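Local coordinates for protein alpha-amylase (Eisenia fetida, PDB 6M4K) that probably catalyses the internal hydrolysis of (1->4)-alpha-D-glucosidic linkages in starch-like polysaccharides, as a calcium-binding TIM-barrel enzyme of glycoside hydrolase family 13, at residues A[61-64]-A[65-69]; A[162-166]-A[167-171]; A[265-269]-A[270-274]; A[281-284]-A[285-289]. All coordinates share one frame; numbering follows the deposited sequence.

Overall arrangement
Residues 61-69 (contact 1) lie in the loop between strand 44-47 and helix 81-93, where a 3-10 turn folds the chain onto itself. Contact 2, 162-171, reverses the chain between helices 157-162 and 176-192, in the long excursion after barrel strand 97-102 that supplies most of the protein ligands of the calcium site. The two meet through Q68 CG and L168 CD2, 3.6 Å apart. Contact 3 ends helix 259-270, and contact 4 follows it in the loop leading to strand 295-297; V268 and L265 of contact 3 pack on W287 and F283. Every contact is local, so none nests in or crosses another. Contacts 1 and 4 lie on opposite sides of the chain's centre, about 35 Å between contact centres.

Contact 1. Residues A[61-64]-A[65-69]; sequences YPWW and QRYQP
W63 meets Y67: CZ3 of W63 lies 3.8 Å from CE2 of Y67, which sits at the edge of the indole, near its plane. The ring planes are 72° apart and the two side chains meet obliquely. W64 is matched with Q68 differently, the indole and the amide lying side by side with planes 7° apart and W64 CZ3 3.9 Å from Q68 NE2. Water 2 joins the same two residues, donating to W64 O and accepting from Q68 NE2, while Q68 OE1 accepts from R54 NH1 and G109 N.

Backbone bonds of a 3-10 turn bring these side chains together. R66 N donates to W63 O at 3.2 Å and Y67 N to W64 O at 3.0 Å, while Q65 N to P62 O is weak. Q65 turns CG between its backbone N and carbonyl carbon (chi1 75°), which brings CG to 3.3 Å from P62 O; its OE1 is bound by V56 N. P62 CG rests 3.6 Å above the plane of the W64 ring, over its centre.

Further out, D360 O takes the N-H of W63, R306 makes a cation-pi contact with that indole, and Y67 OH bonds D101. With R66 bonded to P49 O and salt-bridged to E24, the polar ends of this largely buried turn are tied to separate parts of the domain, implying a well-defined orientation for its aromatic groups.

Contact 2. Residues A[162-166]-A[167-171]; sequences NCRLS and GLRDL. With CA (calcium ion), chain B.
R164 and R169 stack their guanidinium groups, with centres 3.9 Å apart and planes at 16°. R164 NH1 lies over the R169 face, 3.4 Å from R169 NH1, and R169 CD sits above the centre of the R164 group. R164 reaches there on a chain extended from CG to NE, whereas R169 folds back at chi2 (-38°). Two like charges so close would repel, but R169 is held by several acceptors: its NH1 donates to G167 O at 2.8 Å, in the carbonyl plane on a lone pair, its NE bonds G123 O, and NH2 has a long, weak ion pair with D124.

One direct backbone hydrogen bond spans the turn, L168 N to L165 O at 2.9 Å. Water adds further links between the two halves. Water 4 accepts from R164 NE, at the guanidinium edge, and from D170 N; water 5 accepts from L165 N and donates to L168 O and D170 OD1.

Metal binding is carried by D170, whose OD1 and OD2 both lie 2.5 Å from the calcium ion. N105 OD1, R161 O and H204 O complete the protein ligands, with waters 3, 6 and 7 also bound. Water 3 donates to C163 O and water 6 to L171 O, so backbone carbonyls orient metal-bound waters. H139 ND1 bonds D170 OD2 from a second shell.

Apolar contact is slight, L165 CD2 to L168 CD1 at 4.2 Å. The stretch begins at the end of helix 157-162, is linked at C163 to C144 by a disulfide, and leads on to helix 176-192, within the excursion between barrel strands 97-102 and 196-199.

Contact 3. Residues A[265-269]-A[270-274]; sequences LGNVV and RKNNG
N272 grips N267 through both backbone and side chain. Its ND2 donates to N267 OD1 at 2.8 Å with an N-H...O angle of 172°, nearly straight, and the bond lies in the plane of both amides even though those planes are turned 60° from each other. Its backbone N donates to N267 O at 3.0 Å. Two bonds between the same pair of residues therefore fix the chain where it leaves the helix. In N272, CG stands anti to its own carbonyl carbon (chi1 -79°), which turns the amide back toward N267.

Each asparagine also has a partner in the loop beyond: T315 OG1 bonds N267 OD1, and G314 O accepts from N272 ND2. The amide pair thus links the end of the helix to residues 314-315.

R270 N donates to G266 O at 3.0 Å, the last helical bond, and K271 N then bonds V268 O at 2.9 Å.

The aliphatic part of R270 passes alongside the G266 carbonyl oxygen, CB and CG each 3.2 Å from it. Its guanidinium extends to I316 O, with a long, weak ion pair to E321. K271 NZ bonds N431 O, while V269 packs against M324, I327 and A328 of helix 322-334.

K271, the first residue to leave helical angles, has positive phi, and with N272 N to N267 O and K271 N to V268 O as the two bonds running back into the last turn the arrangement is a Schellman motif, here closing helix 259-270 of the TIM barrel.

Contact 4. Residues A[281-284]-A[285-289]; sequences VNFG and EGWGQ
W287 follows the short 3-10 segment 285-286, in the barrel loop between helix 259-270 and strand 295-297, and turns back on N282 and F283. The indole N-H is satisfied by N282: NE1 donates to OD1 at 2.8 Å, approaching from above the carbonyl plane with a moderately bent angle of 148°. N282 sets this up by holding CG between its backbone N and carbonyl carbon (chi1 67°). The backbone N of W287 bonds G284 O at 2.9 Å, and G284 adopts positive phi, with no side chain to crowd the bend.

Water 8 bridges two further peptide groups, donating to N282 O and accepting from G286 N. E285 O takes Q289 N (3.2 Å) and, weakly, G288 N. Elsewhere, the F283 carbonyl takes the indole N-H of W335, and K260 NZ donates to G288 O. The Q289 amide, held at NE2 by N264 OD1, stands nearly perpendicular to the F283 ring, with NE2 3.5 Å from F283 CE1.

Between the aromatic side chains the contact is T-shaped, the edge of F283 toward the face of W287, with planes at 70° and centroids of the F283 ring and the W287 five-membered ring 5.3 Å apart. F283 CD1 stands 4.0 Å from W287 CD2, above the indole.

Contact 1. Residues A[61-64]-A[65-69]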
loop_
_atom_site.group_PDB
_atom_site.type_symbol
_atom_site.label_atom_id
_atom_site.label_comp_id
_atom_site.label_asym_id
_atom_site.label_seq_id
_atom_site.Cartn_x
_atom_site.Cartn_y
_atom_site.Cartn_z
ATOM N N TYR A 61 -17.415 11.293 11.513
ATOM C CA TYR A 61 -17.136 10.289 10.483
ATOM C C TYR A 61 -15.662 10.241 10.089
ATOM O O TYR A 61 -15.323 10.414 8.917
ATOM C CB TYR A 61 -18.058 10.510 9.286
ATOM C CG TYR A 61 -19.504 10.675 9.728
ATOM C CD1 TYR A 61 -20.253 9.571 10.110
ATOM C CD2 TYR A 61 -20.110 11.933 9.794
ATOM C CE1 TYR A 61 -21.574 9.696 10.519
ATOM C CE2 TYR A 61 -21.439 12.072 10.204
ATOM C CZ TYR A 61 -22.157 10.951 10.561
ATOM O OH TYR A 61 -23.475 11.066 10.976
ATOM N N PRO A 62 -14.767 10.015 11.046
ATOM C CA PRO A 62 -13.336 9.944 10.729
ATOM C C PRO A 62 -13.004 8.705 9.899
ATOM O O PRO A 62 -13.737 7.715 9.896
ATOM C CB PRO A 62 -12.696 9.848 12.118
ATOM C CG PRO A 62 -13.714 9.097 12.926
ATOM C CD PRO A 62 -15.052 9.619 12.434
ATOM N N TRP A 63 -11.854 8.747 9.216
ATOM C CA TRP A 63 -11.442 7.556 8.468
ATOM C C TRP A 63 -11.233 6.373 9.404
ATOM O O TRP A 63 -11.548 5.233 9.043
ATOM C CB TRP A 63 -10.169 7.818 7.648
ATOM C CG TRP A 63 -8.997 8.125 8.491
ATOM C CD1 TRP A 63 -8.607 9.359 8.937
ATOM C CD2 TRP A 63 -8.057 7.188 9.038
ATOM N NE1 TRP A 63 -7.490 9.247 9.721
ATOM C CE2 TRP A 63 -7.129 7.926 9.802
ATOM C CE3 TRP A 63 -7.916 5.796 8.964
ATOM C CZ2 TRP A 63 -6.068 7.324 10.479
ATOM C CZ3 TRP A 63 -6.866 5.195 9.645
ATOM C CH2 TRP A 63 -5.953 5.960 10.387
ATOM N N TRP A 64 -10.758 6.624 10.620
ATOM C CA TRP A 64 -10.346 5.522 11.482
ATOM C C TRP A 64 -11.509 4.735 12.067
ATOM O O TRP A 64 -11.279 3.675 12.663
ATOM C CB TRP A 64 -9.348 5.971 12.547
ATOM C CG TRP A 64 -9.665 7.223 13.292
ATOM C CD1 TRP A 64 -9.041 8.431 13.133
ATOM C CD2 TRP A 64 -10.613 7.395 14.353
ATOM N NE1 TRP A 64 -9.548 9.343 14.019
ATOM C CE2 TRP A 64 -10.517 8.742 14.776
ATOM C CE3 TRP A 64 -11.522 6.548 14.989
ATOM C CZ2 TRP A 64 -11.302 9.260 15.804
ATOM C CZ3 TRP A 64 -12.321 7.078 16.014
ATOM C CH2 TRP A 64 -12.189 8.420 16.408
ATOM N N GLN A 65 -12.755 5.201 11.913
ATOM C CA GLN A 65 -13.887 4.390 12.350
ATOM C C GLN A 65 -13.904 3.034 11.646
ATOM O O GLN A 65 -14.404 2.051 12.206
ATOM C CB GLN A 65 -15.207 5.146 12.130
ATOM C CG GLN A 65 -15.632 5.187 10.687
ATOM C CD GLN A 65 -16.879 6.024 10.431
ATOM O OE1 GLN A 65 -17.509 6.546 11.364
ATOM N NE2 GLN A 65 -17.243 6.151 9.161
ATOM N N ARG A 66 -13.332 2.955 10.438
ATOM C CA ARG A 66 -13.348 1.705 9.684
ATOM C C ARG A 66 -12.380 0.670 10.232
ATOM O O ARG A 66 -12.474 -0.497 9.833
ATOM C CB ARG A 66 -13.103 1.959 8.195
ATOM C CG ARG A 66 -14.216 2.793 7.588
ATOM C CD ARG A 66 -14.044 2.975 6.106
ATOM N NE ARG A 66 -14.374 1.761 5.350
ATOM C CZ ARG A 66 -14.653 1.776 4.056
ATOM N NH1 ARG A 66 -14.653 2.932 3.401
ATOM N NH2 ARG A 66 -14.961 0.659 3.406
ATOM N N TYR A 67 -11.508 1.045 11.164
ATOM C CA TYR A 67 -10.594 0.109 11.803
ATOM C C TYR A 67 -11.109 -0.371 13.155
ATOM O O TYR A 67 -10.345 -0.952 13.932
ATOM C CB TYR A 67 -9.178 0.703 11.844
ATOM C CG TYR A 67 -8.651 0.778 10.427
ATOM C CD1 TYR A 67 -8.071 -0.338 9.828
ATOM C CD2 TYR A 67 -8.807 1.922 9.655
ATOM C CE1 TYR A 67 -7.643 -0.309 8.508
ATOM C CE2 TYR A 67 -8.383 1.966 8.337
ATOM C CZ TYR A 67 -7.798 0.844 7.772
ATOM O OH TYR A 67 -7.398 0.914 6.455
ATOM N N GLN A 68 -12.409 -0.177 13.421
ATOM C CA GLN A 68 -13.091 -0.674 14.615
ATOM C C GLN A 68 -14.257 -1.550 14.180
ATOM O O GLN A 68 -15.401 -1.077 14.060
ATOM C CB GLN A 68 -13.542 0.478 15.512
ATOM C CG GLN A 68 -12.356 1.175 16.136
ATOM C CD GLN A 68 -12.748 2.177 17.196
ATOM O OE1 GLN A 68 -13.595 1.901 18.051
ATOM N NE2 GLN A 68 -12.137 3.349 17.148
ATOM N N PRO A 69 -14.018 -2.840 13.953
ATOM C CA PRO A 69 -15.100 -3.733 13.533
ATOM C C PRO A 69 -16.215 -3.820 14.565
ATOM O O PRO A 69 -15.980 -3.835 15.778
ATOM C CB PRO A 69 -14.402 -5.087 13.369
ATOM C CG PRO A 69 -12.986 -4.728 13.079
ATOM C CD PRO A 69 -12.703 -3.507 13.911
HETATM O O HOH W 1 -14.673 6.357 7.438
HETATM O O HOH W 2 -9.943 3.290 15.110
#

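Contact 2. Residues A[162-166]-A[167-171]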
loop_
_atom_site.group_PDB
_atom_site.type_symbol
_atom_site.label_atom_id
_atom_site.label_comp_id
_atom_site.label_asym_id
_atom_site.label_seq_id
_atom_site.Cartn_x
_atom_site.Cartn_y
_atom_site.Cartn_z
ATOM N N ASN A 162 -1.189 -9.177 23.609
ATOM C CA ASN A 162 -2.346 -9.475 24.446
ATOM C C ASN A 162 -2.984 -8.262 25.103
ATOM O O ASN A 162 -4.094 -8.389 25.635
ATOM C CB ASN A 162 -1.984 -10.535 25.499
ATOM C CG ASN A 162 -1.701 -11.886 24.884
ATOM O OD1 ASN A 162 -1.949 -12.108 23.703
ATOM N ND2 ASN A 162 -1.188 -12.812 25.694
ATOM N N CYS A 163 -2.328 -7.109 25.102
ATOM C CA CYS A 163 -2.926 -5.882 25.603
ATOM C C CYS A 163 -3.601 -5.126 24.460
ATOM O O CYS A 163 -3.543 -5.529 23.296
ATOM C CB CYS A 163 -1.891 -5.025 26.332
ATOM S SG CYS A 163 -1.202 -5.805 27.824
ATOM N N ARG A 164 -4.266 -4.022 24.790
ATOM C CA ARG A 164 -5.083 -3.309 23.816
ATOM C C ARG A 164 -4.276 -2.228 23.113
ATOM O O ARG A 164 -3.655 -1.379 23.760
ATOM C CB ARG A 164 -6.277 -2.659 24.505
ATOM C CG ARG A 164 -7.218 -3.644 25.142
ATOM C CD ARG A 164 -8.138 -2.915 26.101
ATOM N NE ARG A 164 -9.101 -3.819 26.716
ATOM C CZ ARG A 164 -9.904 -3.454 27.708
ATOM N NH1 ARG A 164 -9.839 -2.219 28.175
ATOM N NH2 ARG A 164 -10.759 -4.322 28.223
ATOM N N LEU A 165 -4.309 -2.249 21.788
ATOM C CA LEU A 165 -3.708 -1.172 21.015
ATOM C C LEU A 165 -4.593 0.058 21.143
ATOM O O LEU A 165 -5.700 0.089 20.601
ATOM C CB LEU A 165 -3.607 -1.600 19.560
ATOM C CG LEU A 165 -3.131 -0.504 18.607
ATOM C CD1 LEU A 165 -1.735 -0.014 18.987
ATOM C CD2 LEU A 165 -3.160 -1.018 17.179
ATOM N N SER A 166 -4.118 1.056 21.888
ATOM C CA SER A 166 -4.844 2.311 22.081
ATOM C C SER A 166 -6.282 2.081 22.541
ATOM O O SER A 166 -7.198 2.802 22.148
ATOM C CB SER A 166 -4.799 3.185 20.829
ATOM O OG SER A 166 -3.465 3.530 20.509
ATOM N N GLY A 167 -6.484 1.046 23.355
ATOM C CA GLY A 167 -7.788 0.743 23.911
ATOM C C GLY A 167 -8.694 -0.121 23.055
ATOM O O GLY A 167 -9.797 -0.463 23.502
ATOM N N LEU A 168 -8.280 -0.483 21.843
ATOM C CA LEU A 168 -9.093 -1.361 21.014
ATOM C C LEU A 168 -9.223 -2.719 21.690
ATOM O O LEU A 168 -8.222 -3.358 22.019
ATOM C CB LEU A 168 -8.426 -1.514 19.648
ATOM C CG LEU A 168 -8.325 -0.218 18.845
ATOM C CD1 LEU A 168 -7.291 -0.404 17.731
ATOM C CD2 LEU A 168 -9.670 0.178 18.274
ATOM N N ARG A 169 -10.462 -3.153 21.914
ATOM C CA ARG A 169 -10.692 -4.395 22.641
ATOM C C ARG A 169 -10.100 -5.568 21.865
ATOM O O ARG A 169 -10.418 -5.787 20.692
ATOM C CB ARG A 169 -12.187 -4.585 22.910
ATOM C CG ARG A 169 -12.882 -3.414 23.661
ATOM C CD ARG A 169 -12.028 -2.769 24.739
ATOM N NE ARG A 169 -12.811 -2.015 25.725
ATOM C CZ ARG A 169 -12.443 -0.851 26.247
ATOM N NH1 ARG A 169 -11.319 -0.252 25.870
ATOM N NH2 ARG A 169 -13.210 -0.272 27.163
ATOM N N ASP A 170 -9.240 -6.324 22.529
ATOM C CA ASP A 170 -8.301 -7.208 21.851
ATOM C C ASP A 170 -8.854 -8.626 21.809
ATOM O O ASP A 170 -9.055 -9.246 22.858
ATOM C CB ASP A 170 -6.962 -7.176 22.579
ATOM C CG ASP A 170 -5.842 -7.714 21.729
ATOM O OD1 ASP A 170 -5.503 -7.047 20.721
ATOM O OD2 ASP A 170 -5.285 -8.789 22.040
ATOM N N LEU A 171 -9.079 -9.150 20.607
ATOM C CA LEU A 171 -9.662 -10.481 20.476
ATOM C C LEU A 171 -8.678 -11.567 20.896
ATOM O O LEU A 171 -7.465 -11.447 20.720
ATOM C CB LEU A 171 -10.133 -10.725 19.043
ATOM C CG LEU A 171 -11.444 -10.017 18.696
ATOM C CD1 LEU A 171 -11.640 -9.956 17.177
ATOM C CD2 LEU A 171 -12.629 -10.692 19.392
HETATM CA CA CA B . -3.846 -8.762 19.964
HETATM O O HOH W 3 -2.675 -6.650 20.843
HETATM O O HOH W 4 -8.833 -6.450 25.440
HETATM O O HOH W 5 -5.914 -4.283 20.571
HETATM O O HOH W 6 -5.918 -9.907 19.183
HETATM O O HOH W 7 -3.495 -11.247 20.132
#

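Contact 3. Residues A[265-269]-A[270-274]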
loop_
_atom_site.group_PDB
_atom_site.type_symbol
_atom_site.label_atom_id
_atom_site.label_comp_id
_atom_site.label_asym_id
_atom_site.label_seq_id
_atom_site.Cartn_x
_atom_site.Cartn_y
_atom_site.Cartn_z
ATOM N N LEU A 265 13.816 5.222 1.691
ATOM C CA LEU A 265 13.700 6.024 0.475
ATOM C C LEU A 265 13.300 7.461 0.791
ATOM O O LEU A 265 13.771 8.402 0.138
ATOM C CB LEU A 265 12.733 5.373 -0.518
ATOM C CG LEU A 265 13.198 4.033 -1.090
ATOM C CD1 LEU A 265 12.187 3.494 -2.076
ATOM C CD2 LEU A 265 14.566 4.159 -1.752
ATOM N N GLY A 266 12.433 7.648 1.785
ATOM C CA GLY A 266 12.071 8.998 2.191
ATOM C C GLY A 266 13.271 9.784 2.682
ATOM O O GLY A 266 13.526 10.906 2.235
ATOM N N ASN A 267 14.051 9.185 3.579
ATOM C CA ASN A 267 15.252 9.855 4.068
ATOM C C ASN A 267 16.234 10.141 2.939
ATOM O O ASN A 267 16.861 11.208 2.910
ATOM C CB ASN A 267 15.904 9.008 5.164
ATOM C CG ASN A 267 15.234 9.188 6.511
ATOM O OD1 ASN A 267 14.689 10.257 6.801
ATOM N ND2 ASN A 267 15.266 8.154 7.343
ATOM N N VAL A 268 16.400 9.200 2.007
ATOM C CA VAL A 268 17.375 9.387 0.938
ATOM C C VAL A 268 16.953 10.521 0.014
ATOM O O VAL A 268 17.740 11.433 -0.272
ATOM C CB VAL A 268 17.612 8.076 0.165
ATOM C CG1 VAL A 268 18.417 8.363 -1.099
ATOM C CG2 VAL A 268 18.352 7.064 1.047
ATOM N N VAL A 269 15.709 10.487 -0.469
ATOM C CA VAL A 269 15.270 11.501 -1.426
ATOM C C VAL A 269 15.200 12.874 -0.770
ATOM O O VAL A 269 15.468 13.897 -1.418
ATOM C CB VAL A 269 13.954 11.073 -2.104
ATOM C CG1 VAL A 269 13.397 12.191 -2.981
ATOM C CG2 VAL A 269 14.196 9.824 -2.938
ATOM N N ARG A 270 14.859 12.925 0.514
ATOM C CA ARG A 270 14.871 14.189 1.247
ATOM C C ARG A 270 16.278 14.655 1.588
ATOM O O ARG A 270 16.438 15.804 2.024
ATOM C CB ARG A 270 14.118 14.034 2.558
ATOM C CG ARG A 270 12.602 13.913 2.419
ATOM C CD ARG A 270 12.004 13.562 3.746
ATOM N NE ARG A 270 10.546 13.586 3.747
ATOM C CZ ARG A 270 9.812 14.672 3.970
ATOM N NH1 ARG A 270 10.400 15.844 4.209
ATOM N NH2 ARG A 270 8.490 14.589 3.964
ATOM N N LYS A 271 17.285 13.795 1.433
ATOM C CA LYS A 271 18.660 14.097 1.837
ATOM C C LYS A 271 18.762 14.378 3.328
ATOM O O LYS A 271 19.582 15.194 3.758
ATOM C CB LYS A 271 19.265 15.245 1.031
ATOM C CG LYS A 271 19.203 15.054 -0.450
ATOM C CD LYS A 271 19.648 16.322 -1.128
ATOM C CE LYS A 271 18.929 16.469 -2.423
ATOM N NZ LYS A 271 19.173 17.776 -3.097
ATOM N N ASN A 272 17.919 13.727 4.123
ATOM C CA ASN A 272 17.952 13.907 5.567
ATOM C C ASN A 272 19.293 13.437 6.116
ATOM O O ASN A 272 19.820 12.394 5.711
ATOM C CB ASN A 272 16.827 13.110 6.230
ATOM C CG ASN A 272 15.477 13.799 6.129
ATOM O OD1 ASN A 272 15.397 14.992 5.839
ATOM N ND2 ASN A 272 14.412 13.056 6.391
ATOM N N ASN A 273 19.847 14.229 7.035
ATOM C CA ASN A 273 21.065 13.869 7.766
ATOM C C ASN A 273 22.179 13.409 6.829
ATOM O O ASN A 273 22.843 12.397 7.064
ATOM C CB ASN A 273 20.777 12.834 8.850
ATOM C CG ASN A 273 21.879 12.757 9.881
ATOM O OD1 ASN A 273 22.754 13.624 9.935
ATOM N ND2 ASN A 273 21.843 11.720 10.711
ATOM N N GLY A 274 22.367 14.144 5.738
ATOM C CA GLY A 274 23.468 13.845 4.845
ATOM C C GLY A 274 23.306 12.612 3.983
ATOM O O GLY A 274 24.298 12.096 3.470
#

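Contact 4. Residues A[281-284]-A[285-289]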
loop_
_atom_site.group_PDB
_atom_site.type_symbol
_atom_site.label_atom_id
_atom_site.label_comp_id
_atom_site.label_asym_id
_atom_site.label_seq_id
_atom_site.Cartn_x
_atom_site.Cartn_y
_atom_site.Cartn_z
ATOM N N VAL A 281 22.714 2.272 -4.519
ATOM C CA VAL A 281 23.344 1.276 -5.385
ATOM C C VAL A 281 23.023 -0.152 -4.951
ATOM O O VAL A 281 22.895 -1.052 -5.789
ATOM C CB VAL A 281 24.867 1.545 -5.475
ATOM C CG1 VAL A 281 25.533 1.407 -4.108
ATOM C CG2 VAL A 281 25.534 0.637 -6.499
ATOM N N ASN A 282 22.871 -0.384 -3.648
ATOM C CA ASN A 282 22.585 -1.710 -3.112
ATOM C C ASN A 282 21.248 -1.752 -2.374
ATOM O O ASN A 282 21.052 -2.574 -1.468
ATOM C CB ASN A 282 23.709 -2.159 -2.180
ATOM C CG ASN A 282 23.779 -1.318 -0.912
ATOM O OD1 ASN A 282 23.346 -0.158 -0.888
ATOM N ND2 ASN A 282 24.310 -1.910 0.157
ATOM N N PHE A 283 20.316 -0.879 -2.740
ATOM C CA PHE A 283 19.063 -0.798 -2.009
ATOM C C PHE A 283 18.300 -2.117 -2.064
ATOM O O PHE A 283 18.232 -2.786 -3.097
ATOM C CB PHE A 283 18.183 0.309 -2.574
ATOM C CG PHE A 283 16.889 0.441 -1.830
ATOM C CD1 PHE A 283 16.874 0.955 -0.544
ATOM C CD2 PHE A 283 15.701 -0.010 -2.382
ATOM C CE1 PHE A 283 15.685 1.045 0.173
ATOM C CE2 PHE A 283 14.518 0.079 -1.667
ATOM C CZ PHE A 283 14.517 0.608 -0.394
ATOM N N GLY A 284 17.698 -2.468 -0.934
ATOM C CA GLY A 284 16.887 -3.662 -0.835
ATOM C C GLY A 284 17.216 -4.400 0.437
ATOM O O GLY A 284 17.452 -3.784 1.482
ATOM N N GLU A 285 17.258 -5.732 0.336
ATOM C CA GLU A 285 17.503 -6.567 1.507
ATOM C C GLU A 285 18.793 -6.176 2.221
ATOM O O GLU A 285 18.859 -6.243 3.452
ATOM C CB GLU A 285 17.538 -8.039 1.083
ATOM C CG GLU A 285 17.627 -9.032 2.240
ATOM C CD GLU A 285 17.575 -10.481 1.783
ATOM O OE1 GLU A 285 17.398 -10.733 0.571
ATOM O OE2 GLU A 285 17.698 -11.369 2.654
ATOM N N GLY A 286 19.813 -5.749 1.473
ATOM C CA GLY A 286 21.099 -5.404 2.061
ATOM C C GLY A 286 21.079 -4.172 2.942
ATOM O O GLY A 286 22.042 -3.930 3.682
ATOM N N TRP A 287 20.013 -3.383 2.885
ATOM C CA TRP A 287 19.849 -2.283 3.824
ATOM C C TRP A 287 19.300 -2.741 5.168
ATOM O O TRP A 287 18.866 -1.903 5.961
ATOM C CB TRP A 287 18.962 -1.194 3.212
ATOM C CG TRP A 287 19.700 -0.278 2.282
ATOM C CD1 TRP A 287 20.555 -0.636 1.271
ATOM C CD2 TRP A 287 19.656 1.155 2.280
ATOM N NE1 TRP A 287 21.035 0.488 0.648
ATOM C CE2 TRP A 287 20.500 1.599 1.245
ATOM C CE3 TRP A 287 18.982 2.105 3.057
ATOM C CZ2 TRP A 287 20.691 2.953 0.968
ATOM C CZ3 TRP A 287 19.177 3.447 2.786
ATOM C CH2 TRP A 287 20.022 3.858 1.746
ATOM N N GLY A 288 19.322 -4.042 5.455
ATOM C CA GLY A 288 18.705 -4.539 6.667
ATOM C C GLY A 288 17.208 -4.725 6.557
ATOM O O GLY A 288 16.502 -4.666 7.571
ATOM N N GLN A 289 16.704 -4.940 5.348
ATOM C CA GLN A 289 15.278 -5.090 5.084
ATOM C C GLN A 289 14.958 -6.549 4.791
ATOM O O GLN A 289 15.846 -7.397 4.649
ATOM C CB GLN A 289 14.853 -4.198 3.907
ATOM C CG GLN A 289 15.152 -2.721 4.134
ATOM C CD GLN A 289 14.652 -1.803 3.017
ATOM O OE1 GLN A 289 14.074 -2.250 2.013
ATOM N NE2 GLN A 289 14.846 -0.510 3.201
HETATM O O HOH W 8 20.276 -5.232 -1.191
#